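Local coordinates for protein SsfX3 (Streptomyces sp. SF2575, PDB 3SKV) that probably transfers a salicylyl group in a tetracycline biosynthetic pathway, through a domain of GDSL/SGNH hydrolase-like fold, at residues A[188-193]-A[249-254]. The protein carries 1 engineered substitution. Sequence-based numbering, arbitrary orientation.
Sequences WIHYGD and SLRVGT
Asp193 and Arg251 face each other beside two neighbouring parallel strands, 187-192 and 247-252, of the central sheet of the GDSL/SGNH domain. The strand axes run 9° apart, joined by backbone bonds such as Tyr191 N to Ser249 O (2.8 Å). On the sheet face carrying His190 and Ser249, polar side chains form a buried chain of bonds. Ser249 OG sits between two rings, taking the indole N-H of Trp188 NE1 at 2.8 Å, near the indole plane, and meeting His190 ND1 at the imidazole edge, also at 2.8 Å. CG of His190 is anti to the backbone N (chi1 179°), which lays the ring along the strand with ND1 at Ser249 and NE2 at Asp193 OD2 (2.9 Å). Bonds at both nitrogens thus fix the imidazole's rotation, while Trp208 meets it edge-to-face. Asp193 OD1 accepts Arg251 NE at 2.7 Å in an almost straight hydrogen bond that is part of a salt bridge, although carboxylate and guanidinium planes are turned 42° apart; NH2 of the arginine adds a weak bond to Asp193 OD2. An alanine in place of Asp193 would probably leave the arginine without this counter-charge and the imidazole held at ND1 but not at NE2, less fixed in its rotation about CB-CG. On the face carrying Tyr191 and Leu250 the contact is apolar: Leu250 CD2 packs on Tyr191 CB at 3.7 Å, and both residues touch Ile240 of helix 234-242. Beyond the tyrosine, Gly192 has backbone angles that call for glycine, and its CA lies 3.1 Å from Arg251 O in a CA-H...O contact, the same carbonyl that accepts Asp193 N.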
# COMPACT_ATOMS: atom_id res chain seq x y z
N TRP A 188 -1.85 0.20 -10.64
CA TRP A 188 -0.48 0.17 -10.17
C TRP A 188 -0.34 -0.74 -8.97
O TRP A 188 -0.87 -0.43 -7.89
CB TRP A 188 0.09 1.57 -9.90
CG TRP A 188 1.47 1.55 -9.29
CD1 TRP A 188 2.44 0.60 -9.48
CD2 TRP A 188 2.00 2.49 -8.36
NE1 TRP A 188 3.55 0.92 -8.74
CE2 TRP A 188 3.32 2.08 -8.05
CE3 TRP A 188 1.51 3.70 -7.80
CZ2 TRP A 188 4.15 2.82 -7.19
CZ3 TRP A 188 2.33 4.42 -6.94
CH2 TRP A 188 3.63 3.97 -6.63
N ILE A 189 0.38 -1.87 -9.15
CA ILE A 189 0.68 -2.82 -8.09
C ILE A 189 2.08 -2.55 -7.55
O ILE A 189 3.05 -2.54 -8.32
CB ILE A 189 0.54 -4.31 -8.51
CG1 ILE A 189 -0.83 -4.61 -9.16
CG2 ILE A 189 0.83 -5.24 -7.29
CD1 ILE A 189 -1.03 -6.11 -9.51
N HIS A 190 2.17 -2.32 -6.21
CA HIS A 190 3.47 -2.14 -5.58
C HIS A 190 3.68 -3.26 -4.54
O HIS A 190 2.83 -3.47 -3.67
CB HIS A 190 3.70 -0.73 -4.98
CG HIS A 190 5.04 -0.62 -4.32
ND1 HIS A 190 6.21 -0.46 -5.07
CD2 HIS A 190 5.37 -0.76 -3.01
CE1 HIS A 190 7.21 -0.49 -4.19
NE2 HIS A 190 6.75 -0.66 -2.93
N TYR A 191 4.81 -3.98 -4.67
CA TYR A 191 5.17 -5.06 -3.75
C TYR A 191 6.55 -4.81 -3.14
O TYR A 191 7.45 -4.35 -3.81
CB TYR A 191 5.15 -6.41 -4.50
CG TYR A 191 5.69 -7.57 -3.70
CD1 TYR A 191 4.88 -8.26 -2.80
CD2 TYR A 191 7.01 -7.98 -3.83
CE1 TYR A 191 5.39 -9.30 -2.02
CE2 TYR A 191 7.52 -9.03 -3.07
CZ TYR A 191 6.71 -9.68 -2.16
OH TYR A 191 7.19 -10.75 -1.45
N GLY A 192 6.71 -5.17 -1.89
CA GLY A 192 8.01 -5.08 -1.24
C GLY A 192 8.16 -4.08 -0.10
O GLY A 192 7.18 -3.64 0.50
N ASP A 193 9.43 -3.77 0.20
CA ASP A 193 9.92 -2.89 1.27
C ASP A 193 9.97 -3.59 2.64
O ASP A 193 9.21 -4.52 2.90
CB ASP A 193 9.17 -1.53 1.33
CG ASP A 193 9.43 -0.65 0.12
OD1 ASP A 193 10.59 -0.20 -0.05
OD2 ASP A 193 8.46 -0.39 -0.65
N SER A 249 5.64 -2.64 -9.60
CA SER A 249 6.93 -2.29 -8.98
C SER A 249 7.17 -3.18 -7.81
O SER A 249 6.26 -3.41 -7.01
CB SER A 249 7.01 -0.80 -8.61
OG SER A 249 5.92 -0.30 -7.86
N LEU A 250 8.37 -3.77 -7.77
CA LEU A 250 8.84 -4.70 -6.75
C LEU A 250 10.11 -4.16 -6.11
O LEU A 250 11.08 -3.94 -6.83
CB LEU A 250 9.16 -6.09 -7.37
CG LEU A 250 8.18 -6.70 -8.40
CD1 LEU A 250 8.78 -7.92 -9.03
CD2 LEU A 250 6.83 -7.07 -7.76
N ARG A 251 10.13 -4.00 -4.79
CA ARG A 251 11.36 -3.58 -4.11
C ARG A 251 11.75 -4.62 -3.10
O ARG A 251 11.01 -4.89 -2.16
CB ARG A 251 11.30 -2.20 -3.50
CG ARG A 251 12.65 -1.53 -3.64
CD ARG A 251 12.89 -0.31 -2.78
NE ARG A 251 11.65 0.37 -2.47
CZ ARG A 251 11.08 1.27 -3.25
NH1 ARG A 251 11.65 1.65 -4.38
NH2 ARG A 251 9.92 1.81 -2.90
N VAL A 252 12.86 -5.28 -3.35
CA VAL A 252 13.33 -6.40 -2.51
C VAL A 252 14.83 -6.35 -2.24
O VAL A 252 15.52 -5.54 -2.85
CB VAL A 252 12.89 -7.76 -3.15
CG1 VAL A 252 11.37 -7.92 -3.08
CG2 VAL A 252 13.39 -7.88 -4.61
N GLY A 253 15.30 -7.22 -1.34
CA GLY A 253 16.70 -7.32 -0.96
C GLY A 253 16.93 -7.34 0.54
O GLY A 253 17.19 -8.41 1.11
N THR A 254 16.80 -6.19 1.20
CA THR A 254 17.02 -5.96 2.63
C THR A 254 16.25 -6.83 3.59
O THR A 254 16.84 -7.34 4.53
CB THR A 254 17.01 -4.46 2.98
OG1 THR A 254 18.06 -3.86 2.23
CG2 THR A 254 17.24 -4.18 4.48